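Local structure of putative glutathione S-transferase (Corynebacterium glutamicum, 3M1G) at residues T79-L83 with G84-V88; H240-E243 with A244-R247; T151-Y154 with P155-T158. The protein probably acts as a glutathione transferase of the omega-like, ECM4-related branch. One frame throughout, in Å; residues are numbered along the deposited sequence.

In the fold
Contact 1 (79-88) ends helix 71-83 of the thioredoxin-like domain, contact 3 (151-158) starts helix 154-163, and contact 2 (240-247) starts helix 243-253 of the all-helical domain. Their centres lie 15 to 16 Å apart, yet all three meet. Thr79 OG1 packs on Ile246 CG2 and on Thr158 CG2, 3.6 Å from each, and Leu82 CD1 reaches Ile246 CD1 at 3.8 Å. Contacts 2 and 3 are joined by a probable hydrogen bond of 2.5 Å between Glu243 OE2 and Thr158 OG1. Contact 3 is nearest the predicted active site: the Tyr154 side chain is about 7 Å from that of Cys70.

Contact 1 of 3, residues T79-L83 with G84-V88; sequences TRRLL and GLENV
Arg81 and Glu86 join side chains round the C-terminal end of helix 71-83, while Arg80 lays its guanidinium over Glu86 CA. Followed outward, Arg81 runs beside one carboxylate oxygen for most of its length: CB and CG each lie 3.5 Å from Glu86 OE2, and CD is slightly nearer. CG stands opposite the backbone N, and a slight bend at chi2 (148°) keeps the chain beside the acid. At the far end NE turns to Asp291 in a salt bridge, NH2 donates to Gly346 O, and NH1 donates to Glu86 OE2 at 3.2 Å. This last bond is nearly straight, lies close to the guanidinium plane and uses the syn lone pair; a weak second bond goes from NH1 to OE1. The two flat groups are nearly coplanar, 26° apart. A water donates to both Arg81 O and Glu86 OE1, tying the carboxylate back to the helix end. The helix itself stops in a Schellman motif. Gly84, with a positive phi of 77°, donates to Arg81 O at 3.2 Å and weakly to Arg80 O. Leu85 N makes the straighter bond to Arg80 O, 3.0 Å long. Across the glycine, Leu83 CB touches Leu85 CG at 4.2 Å, and Leu85 also packs on Phe168. Arg80 is extended, one face of its guanidinium meeting Glu86 CA toward the rim, and its NH1 is 3.6 Å from Glu86 CG. Its charge is paired with Glu352, and NE donates to Ile89 O just ahead of strand 90-93.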
ATOM      1  N   THR A  79      25.495 -12.916  -1.679  1.00 21.38           N
ATOM      2  CA  THR A  79      26.279 -14.056  -2.118  1.00 21.36           C
ATOM      3  C   THR A  79      27.686 -13.979  -1.498  1.00 21.66           C
ATOM      4  O   THR A  79      28.203 -14.982  -0.999  1.00 20.81           O
ATOM      5  CB  THR A  79      26.322 -14.115  -3.646  1.00 22.18           C
ATOM      6  OG1 THR A  79      24.973 -14.214  -4.143  1.00 21.18           O
ATOM      7  CG2 THR A  79      27.145 -15.322  -4.135  1.00 19.25           C
ATOM      8  N   ARG A  80      28.279 -12.787  -1.507  1.00 21.07           N
ATOM      9  CA  ARG A  80      29.587 -12.563  -0.886  1.00 21.37           C
ATOM     10  C   ARG A  80      29.597 -12.974   0.583  1.00 21.94           C
ATOM     11  O   ARG A  80      30.546 -13.641   1.056  1.00 21.20           O
ATOM     12  CB  ARG A  80      30.052 -11.119  -1.064  1.00 20.71           C
ATOM     13  CG  ARG A  80      31.374 -10.724  -0.400  1.00 20.43           C
ATOM     14  CD  ARG A  80      31.770  -9.333  -0.782  1.00 21.42           C
ATOM     15  NE  ARG A  80      32.833  -8.743   0.045  1.00 19.55           N
ATOM     16  CZ  ARG A  80      32.644  -8.058   1.175  1.00 20.96           C
ATOM     17  NH1 ARG A  80      31.432  -7.878   1.697  1.00 20.84           N
ATOM     18  NH2 ARG A  80      33.688  -7.550   1.802  1.00 19.43           N
ATOM     19  N   ARG A  81      28.552 -12.593   1.308  1.00 21.61           N
ATOM     20  CA  ARG A  81      28.435 -13.003   2.698  1.00 21.06           C
ATOM     21  C   ARG A  81      28.206 -14.527   2.876  1.00 21.21           C
ATOM     22  O   ARG A  81      28.881 -15.171   3.696  1.00 21.34           O
ATOM     23  CB  ARG A  81      27.363 -12.194   3.402  1.00 21.83           C
ATOM     24  CG  ARG A  81      27.149 -12.592   4.869  1.00 20.93           C
ATOM     25  CD  ARG A  81      26.746 -11.441   5.755  1.00 23.47           C
ATOM     26  NE  ARG A  81      26.527 -11.944   7.109  1.00 24.57           N
ATOM     27  CZ  ARG A  81      27.502 -12.299   7.949  1.00 23.90           C
ATOM     28  NH1 ARG A  81      28.797 -12.161   7.623  1.00 23.34           N
ATOM     29  NH2 ARG A  81      27.185 -12.767   9.140  1.00 23.25           N
ATOM     30  N   LEU A  82      27.265 -15.103   2.134  1.00 19.99           N
ATOM     31  CA  LEU A  82      26.955 -16.499   2.286  1.00 20.71           C
ATOM     32  C   LEU A  82      28.182 -17.365   2.043  1.00 20.42           C
ATOM     33  O   LEU A  82      28.412 -18.333   2.773  1.00 20.38           O
ATOM     34  CB  LEU A  82      25.830 -16.919   1.341  1.00 20.99           C
ATOM     35  CG  LEU A  82      24.394 -16.534   1.725  1.00 20.40           C
ATOM     36  CD1 LEU A  82      23.456 -16.910   0.583  1.00 19.21           C
ATOM     37  CD2 LEU A  82      23.996 -17.245   3.022  1.00 18.18           C
ATOM     38  N   LEU A  83      28.982 -16.999   1.033  1.00 19.80           N
ATOM     39  CA  LEU A  83      30.134 -17.808   0.646  1.00 19.66           C
ATOM     40  C   LEU A  83      31.395 -17.560   1.454  1.00 20.54           C
ATOM     41  O   LEU A  83      32.336 -18.342   1.347  1.00 21.53           O
ATOM     42  CB  LEU A  83      30.443 -17.622  -0.841  1.00 18.48           C
ATOM     43  CG  LEU A  83      29.272 -18.070  -1.744  1.00 19.53           C
ATOM     44  CD1 LEU A  83      29.642 -17.753  -3.215  1.00 17.93           C
ATOM     45  CD2 LEU A  83      28.941 -19.558  -1.566  1.00 17.77           C
ATOM     46  N   GLY A  84      31.437 -16.472   2.219  1.00 20.20           N
ATOM     47  CA  GLY A  84      32.620 -16.137   3.011  1.00 20.54           C
ATOM     48  C   GLY A  84      33.727 -15.540   2.171  1.00 20.85           C
ATOM     49  O   GLY A  84      34.903 -15.870   2.364  1.00 20.74           O
ATOM     50  N   LEU A  85      33.350 -14.678   1.229  1.00 19.77           N
ATOM     51  CA  LEU A  85      34.292 -13.966   0.404  1.00 20.74           C
ATOM     52  C   LEU A  85      34.585 -12.571   0.941  1.00 21.63           C
ATOM     53  O   LEU A  85      35.312 -11.811   0.295  1.00 21.59           O
ATOM     54  CB  LEU A  85      33.829 -13.903  -1.056  1.00 20.25           C
ATOM     55  CG  LEU A  85      33.715 -15.243  -1.771  1.00 21.65           C
ATOM     56  CD1 LEU A  85      33.108 -15.086  -3.160  1.00 17.95           C
ATOM     57  CD2 LEU A  85      35.136 -15.947  -1.852  1.00 17.83           C
ATOM     58  N   GLU A  86      34.102 -12.257   2.148  1.00 22.17           N
ATOM     59  CA  GLU A  86      34.258 -10.915   2.703  1.00 23.47           C
ATOM     60  C   GLU A  86      35.717 -10.561   3.023  1.00 24.07           C
ATOM     61  O   GLU A  86      36.096  -9.385   2.987  1.00 23.95           O
ATOM     62  CB  GLU A  86      33.417 -10.751   3.992  1.00 24.14           C
ATOM     63  CG  GLU A  86      31.905 -10.811   3.750  1.00 25.51           C
ATOM     64  CD  GLU A  86      31.077 -11.117   5.002  1.00 27.56           C
ATOM     65  OE1 GLU A  86      31.554 -11.879   5.859  1.00 30.53           O
ATOM     66  OE2 GLU A  86      29.952 -10.591   5.137  1.00 27.82           O
ATOM     67  N   ASN A  87      36.532 -11.557   3.362  1.00 23.69           N
ATOM     68  CA  ASN A  87      37.912 -11.282   3.666  1.00 24.42           C
ATOM     69  C   ASN A  87      38.831 -11.339   2.421  1.00 24.09           C
ATOM     70  O   ASN A  87      40.029 -11.170   2.557  1.00 25.16           O
ATOM     71  CB  ASN A  87      38.390 -12.283   4.723  1.00 25.55           C
ATOM     72  CG  ASN A  87      38.220 -13.780   4.249  1.00 30.26           C
ATOM     73  OD1 ASN A  87      37.543 -14.107   3.216  1.00 31.14           O
ATOM     74  ND2 ASN A  87      38.792 -14.681   5.034  1.00 36.75           N
ATOM     75  N   VAL A  88      38.309 -11.613   1.223  1.00 22.95           N
ATOM     76  CA  VAL A  88      39.157 -11.666   0.041  1.00 22.46           C
ATOM     77  C   VAL A  88      38.799 -10.683  -1.080  1.00 21.90           C
ATOM     78  O   VAL A  88      39.653 -10.363  -1.924  1.00 20.17           O
ATOM     79  CB  VAL A  88      39.284 -13.124  -0.518  1.00 24.08           C
ATOM     80  CG1 VAL A  88      39.848 -14.072   0.565  1.00 23.98           C
ATOM     81  CG2 VAL A  88      38.019 -13.627  -1.034  1.00 21.20           C
TER
HETATM   82  O   HOH W   1      30.783 -14.354   5.427  1.00 24.44           O

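Contact 2 of 3, residues H240-E243 with A244-R247; sequences HITE and ADIR
From Ile241 the backbone runs extended into Thr242, the N-cap of helix 243-253, and turns helical at Glu243. Thr242 O takes weak bonds from Asp245 N and Ile246 N, and Arg247 N donates to Glu243 O at 3.0 Å. Asp245 folds back over this start: OD2 receives Thr242 N at 2.9 Å in an almost straight bond (170°) on its anti lone pair. The same oxygen accepts a hydrogen bond from a water, which donates also to His240 O and accepts from Thr242 OG1. The other oxygen, OD1, is held by Tyr279 OH and Leu236 N. An aspartate three residues after the N-cap, accepting from the N-cap amide, supplies one half of a capping box; the arrangement is consistent with the N-capping box known at the start of the equivalent helix in glutathione transferases. Ile241 CG2 touches Ile246 CD1 at 4.4 Å in the hydrophobic-staple position, a loose contact, and Ile246 continues to Ile78 and Leu82 of helix 71-83. One turn along, Glu243 and Arg247 form a salt bridge. Glu243 CG lies opposite the backbone N, and the bend at chi2 (83°) swings the carboxylate to the arginine. OE2 sits at the guanidinium edge, in its plane, and accepts from both NE and NH1 of Arg247 at 2.8 Å each. The carboxylate is turned steeply, 79°, against that plane and is met on the anti side. Thr158 OG1 also bonds to OE2, and Arg247 NH1 binds a glycerol, probably from the crystallisation liquor.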
ATOM      1  N   HIS A 240      16.439 -26.561  -0.395  1.00 22.39           N
ATOM      2  CA  HIS A 240      17.494 -25.650   0.050  1.00 22.80           C
ATOM      3  C   HIS A 240      17.587 -24.366  -0.783  1.00 22.38           C
ATOM      4  O   HIS A 240      17.190 -24.334  -1.942  1.00 23.24           O
ATOM      5  CB  HIS A 240      18.875 -26.373   0.084  1.00 22.28           C
ATOM      6  CG  HIS A 240      18.853 -27.669   0.846  1.00 23.69           C
ATOM      7  ND1 HIS A 240      18.392 -27.748   2.143  1.00 22.92           N
ATOM      8  CD2 HIS A 240      19.197 -28.939   0.489  1.00 23.88           C
ATOM      9  CE1 HIS A 240      18.454 -29.013   2.557  1.00 22.53           C
ATOM     10  NE2 HIS A 240      18.913 -29.757   1.565  1.00 22.39           N
ATOM     11  N   ILE A 241      18.158 -23.333  -0.172  1.00 21.64           N
ATOM     12  CA  ILE A 241      18.369 -22.044  -0.816  1.00 21.35           C
ATOM     13  C   ILE A 241      19.354 -22.185  -1.989  1.00 21.94           C
ATOM     14  O   ILE A 241      20.360 -22.906  -1.893  1.00 21.08           O
ATOM     15  CB  ILE A 241      18.893 -20.994   0.187  1.00 21.39           C
ATOM     16  CG1 ILE A 241      17.797 -20.701   1.209  1.00 20.56           C
ATOM     17  CG2 ILE A 241      19.406 -19.693  -0.544  1.00 18.63           C
ATOM     18  CD1 ILE A 241      18.214 -19.891   2.439  1.00 17.29           C
ATOM     19  N   THR A 242      19.004 -21.555  -3.109  1.00 21.20           N
ATOM     20  CA  THR A 242      19.867 -21.480  -4.289  1.00 21.20           C
ATOM     21  C   THR A 242      19.967 -20.047  -4.816  1.00 21.66           C
ATOM     22  O   THR A 242      19.293 -19.124  -4.339  1.00 21.16           O
ATOM     23  CB  THR A 242      19.320 -22.361  -5.448  1.00 21.71           C
ATOM     24  OG1 THR A 242      17.990 -21.925  -5.792  1.00 20.83           O
ATOM     25  CG2 THR A 242      19.312 -23.882  -5.077  1.00 19.11           C
ATOM     26  N   GLU A 243      20.840 -19.864  -5.799  1.00 21.83           N
ATOM     27  CA  GLU A 243      20.935 -18.638  -6.566  1.00 21.92           C
ATOM     28  C   GLU A 243      19.581 -18.020  -6.948  1.00 21.60           C
ATOM     29  O   GLU A 243      19.457 -16.793  -6.955  1.00 22.43           O
ATOM     30  CB  GLU A 243      21.741 -18.920  -7.845  1.00 22.17           C
ATOM     31  CG  GLU A 243      21.828 -17.814  -8.884  1.00 24.01           C
ATOM     32  CD  GLU A 243      22.925 -16.752  -8.612  1.00 29.04           C
ATOM     33  OE1 GLU A 243      23.773 -16.973  -7.725  1.00 26.87           O
ATOM     34  OE2 GLU A 243      22.940 -15.715  -9.335  1.00 26.78           O
ATOM     35  N   ALA A 244      18.626 -18.847  -7.367  1.00 20.73           N
ATOM     36  CA  ALA A 244      17.271 -18.371  -7.699  1.00 21.14           C
ATOM     37  C   ALA A 244      16.607 -17.551  -6.591  1.00 21.32           C
ATOM     38  O   ALA A 244      15.999 -16.506  -6.851  1.00 22.27           O
ATOM     39  CB  ALA A 244      16.364 -19.580  -8.124  1.00 20.02           C
ATOM     40  N   ASP A 245      16.753 -18.000  -5.342  1.00 21.64           N
ATOM     41  CA  ASP A 245      16.193 -17.288  -4.183  1.00 20.94           C
ATOM     42  C   ASP A 245      16.934 -15.968  -3.936  1.00 21.60           C
ATOM     43  O   ASP A 245      16.333 -14.931  -3.599  1.00 21.47           O
ATOM     44  CB  ASP A 245      16.248 -18.195  -2.952  1.00 20.88           C
ATOM     45  CG  ASP A 245      15.588 -19.526  -3.175  1.00 21.40           C
ATOM     46  OD1 ASP A 245      14.350 -19.557  -3.408  1.00 20.96           O
ATOM     47  OD2 ASP A 245      16.312 -20.567  -3.101  1.00 20.36           O
ATOM     48  N   ILE A 246      18.248 -15.964  -4.187  1.00 21.10           N
ATOM     49  CA  ILE A 246      19.036 -14.776  -4.037  1.00 20.04           C
ATOM     50  C   ILE A 246      18.667 -13.698  -5.081  1.00 21.11           C
ATOM     51  O   ILE A 246      18.830 -12.505  -4.815  1.00 19.62           O
ATOM     52  CB  ILE A 246      20.503 -15.167  -4.075  1.00 22.14           C
ATOM     53  CG1 ILE A 246      20.800 -15.989  -2.780  1.00 24.44           C
ATOM     54  CG2 ILE A 246      21.410 -13.948  -4.201  1.00 22.31           C
ATOM     55  CD1 ILE A 246      21.931 -16.893  -2.881  1.00 21.89           C
ATOM     56  N   ARG A 247      18.175 -14.118  -6.249  1.00 19.54           N
ATOM     57  CA  ARG A 247      17.690 -13.206  -7.259  1.00 20.26           C
ATOM     58  C   ARG A 247      16.236 -12.752  -7.009  1.00 20.54           C
ATOM     59  O   ARG A 247      15.863 -11.659  -7.403  1.00 22.25           O
ATOM     60  CB  ARG A 247      17.788 -13.823  -8.632  1.00 19.93           C
ATOM     61  CG  ARG A 247      19.233 -14.027  -9.027  1.00 21.41           C
ATOM     62  CD  ARG A 247      19.360 -14.441 -10.458  1.00 21.22           C
ATOM     63  NE  ARG A 247      20.716 -14.885 -10.756  1.00 21.54           N
ATOM     64  CZ  ARG A 247      21.185 -15.150 -11.975  1.00 25.04           C
ATOM     65  NH1 ARG A 247      22.439 -15.557 -12.107  1.00 26.94           N
ATOM     66  NH2 ARG A 247      20.421 -15.025 -13.057  1.00 23.17           N
TER
HETATM   67  O   HOH W   2      16.028 -22.865  -4.062  1.00 20.26           O

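Contact 3 of 3, residues T151-Y154 with P155-T158; sequences TNDY and PSIT
Asp153 caps the N-terminus of helix 154-163 through Ser156, just after strand 149-151 of the thioredoxin-like domain. Among the polar contacts, Asp153 OD2 lies 2.8 Å from Ser156 OG and takes a weak capping bond from Ser156 N. Its other oxygen, OD1, is held by Tyr30 OH. Ile157 N donates to Asp153 O at 3.1 Å. Ahead of the cap, Thr151 OG1 accepts from Asp153 N at 2.9 Å in an ST turn, and a water links this hydroxyl to Ser156 OG. In the apolar packing, Thr151 CG2 and Ile157 CG1 lie 4.1 Å apart, the two side chains running antiparallel alongside each other, beside Leu141 of strand 140-143. The aromatic contact is a CH-pi interaction, with Pro155 CD 3.5 Å from the centroid of the Tyr154 ring. With chi1 at 58°, the Tyr154 ring turns back over its own backbone and presents one face to Pro155 CD; Trp72 and His98 also meet this ring. Within the first turn, a water donates to both Tyr154 O and Thr158 OG1, which also bonds to Glu243 OE2; the water lies 2.7 Å from Tyr154 O and from Thr158 OG1.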
ATOM      1  N   THR A 151      34.085  -5.804 -14.150  1.00 23.00           N
ATOM      2  CA  THR A 151      32.796  -6.204 -14.669  1.00 23.48           C
ATOM      3  C   THR A 151      31.633  -5.526 -13.946  1.00 23.56           C
ATOM      4  O   THR A 151      31.688  -5.299 -12.739  1.00 23.42           O
ATOM      5  CB  THR A 151      32.563  -7.748 -14.546  1.00 24.46           C
ATOM      6  OG1 THR A 151      31.168  -8.048 -14.741  1.00 21.49           O
ATOM      7  CG2 THR A 151      33.011  -8.255 -13.191  1.00 21.94           C
ATOM      8  N   ASN A 152      30.577  -5.240 -14.698  1.00 24.19           N
ATOM      9  CA  ASN A 152      29.289  -4.838 -14.127  1.00 25.74           C
ATOM     10  C   ASN A 152      28.157  -5.731 -14.624  1.00 26.21           C
ATOM     11  O   ASN A 152      26.989  -5.361 -14.589  1.00 27.06           O
ATOM     12  CB  ASN A 152      28.959  -3.343 -14.384  1.00 25.61           C
ATOM     13  CG  ASN A 152      29.077  -2.950 -15.818  1.00 27.46           C
ATOM     14  OD1 ASN A 152      28.812  -3.741 -16.718  1.00 28.28           O
ATOM     15  ND2 ASN A 152      29.501  -1.695 -16.058  1.00 29.33           N
ATOM     16  N   ASP A 153      28.504  -6.923 -15.083  1.00 27.17           N
ATOM     17  CA  ASP A 153      27.512  -7.862 -15.519  1.00 27.63           C
ATOM     18  C   ASP A 153      27.029  -8.685 -14.306  1.00 26.82           C
ATOM     19  O   ASP A 153      27.595  -9.755 -13.971  1.00 26.05           O
ATOM     20  CB  ASP A 153      28.090  -8.743 -16.606  1.00 29.17           C
ATOM     21  CG  ASP A 153      27.067  -9.726 -17.132  1.00 32.36           C
ATOM     22  OD1 ASP A 153      26.032  -9.270 -17.603  1.00 35.65           O
ATOM     23  OD2 ASP A 153      27.299 -10.933 -17.042  1.00 40.01           O
ATOM     24  N   TYR A 154      25.997  -8.174 -13.645  1.00 25.56           N
ATOM     25  CA  TYR A 154      25.620  -8.678 -12.311  1.00 25.68           C
ATOM     26  C   TYR A 154      25.175 -10.165 -12.296  1.00 24.70           C
ATOM     27  O   TYR A 154      25.500 -10.864 -11.327  1.00 24.16           O
ATOM     28  CB  TYR A 154      24.627  -7.730 -11.560  1.00 26.33           C
ATOM     29  CG  TYR A 154      23.364  -7.502 -12.315  1.00 26.32           C
ATOM     30  CD1 TYR A 154      22.319  -8.407 -12.217  1.00 29.45           C
ATOM     31  CD2 TYR A 154      23.239  -6.441 -13.191  1.00 28.31           C
ATOM     32  CE1 TYR A 154      21.185  -8.265 -12.972  1.00 29.01           C
ATOM     33  CE2 TYR A 154      22.087  -6.272 -13.969  1.00 30.75           C
ATOM     34  CZ  TYR A 154      21.065  -7.205 -13.842  1.00 32.13           C
ATOM     35  OH  TYR A 154      19.917  -7.078 -14.546  1.00 34.53           O
ATOM     36  N   PRO A 155      24.525 -10.677 -13.373  1.00 24.78           N
ATOM     37  CA  PRO A 155      24.251 -12.141 -13.374  1.00 25.32           C
ATOM     38  C   PRO A 155      25.526 -13.024 -13.349  1.00 25.49           C
ATOM     39  O   PRO A 155      25.559 -14.008 -12.610  1.00 25.64           O
ATOM     40  CB  PRO A 155      23.471 -12.376 -14.668  1.00 25.82           C
ATOM     41  CG  PRO A 155      22.893 -10.950 -15.036  1.00 25.54           C
ATOM     42  CD  PRO A 155      23.973 -10.014 -14.586  1.00 24.97           C
ATOM     43  N   SER A 156      26.566 -12.674 -14.097  1.00 24.65           N
ATOM     44  CA  SER A 156      27.759 -13.473 -14.053  1.00 24.66           C
ATOM     45  C   SER A 156      28.568 -13.255 -12.782  1.00 24.47           C
ATOM     46  O   SER A 156      29.299 -14.161 -12.355  1.00 23.06           O
ATOM     47  CB  SER A 156      28.622 -13.308 -15.327  1.00 25.91           C
ATOM     48  OG  SER A 156      29.199 -12.046 -15.366  1.00 27.66           O
ATOM     49  N   ILE A 157      28.384 -12.124 -12.106  1.00 23.76           N
ATOM     50  CA  ILE A 157      29.108 -11.892 -10.873  1.00 23.30           C
ATOM     51  C   ILE A 157      28.766 -12.953  -9.841  1.00 22.70           C
ATOM     52  O   ILE A 157      29.658 -13.554  -9.276  1.00 22.46           O
ATOM     53  CB  ILE A 157      28.926 -10.447 -10.314  1.00 23.93           C
ATOM     54  CG1 ILE A 157      29.665  -9.466 -11.216  1.00 25.25           C
ATOM     55  CG2 ILE A 157      29.472 -10.318  -8.859  1.00 22.54           C
ATOM     56  CD1 ILE A 157      29.448  -7.974 -10.881  1.00 25.32           C
ATOM     57  N   THR A 158      27.486 -13.220  -9.607  1.00 22.31           N
ATOM     58  CA  THR A 158      27.096 -14.161  -8.564  1.00 22.01           C
ATOM     59  C   THR A 158      27.354 -15.605  -9.004  1.00 21.35           C
ATOM     60  O   THR A 158      27.787 -16.428  -8.193  1.00 21.04           O
ATOM     61  CB  THR A 158      25.607 -13.966  -8.103  1.00 22.93           C
ATOM     62  OG1 THR A 158      24.751 -13.954  -9.256  1.00 21.75           O
ATOM     63  CG2 THR A 158      25.438 -12.615  -7.323  1.00 21.25           C
TER
HETATM   64  O   HOH W   3      31.465 -11.180 -14.297  1.00 30.32           O
HETATM   65  O   HOH W   4      23.268 -11.820 -10.147  1.00 22.25           O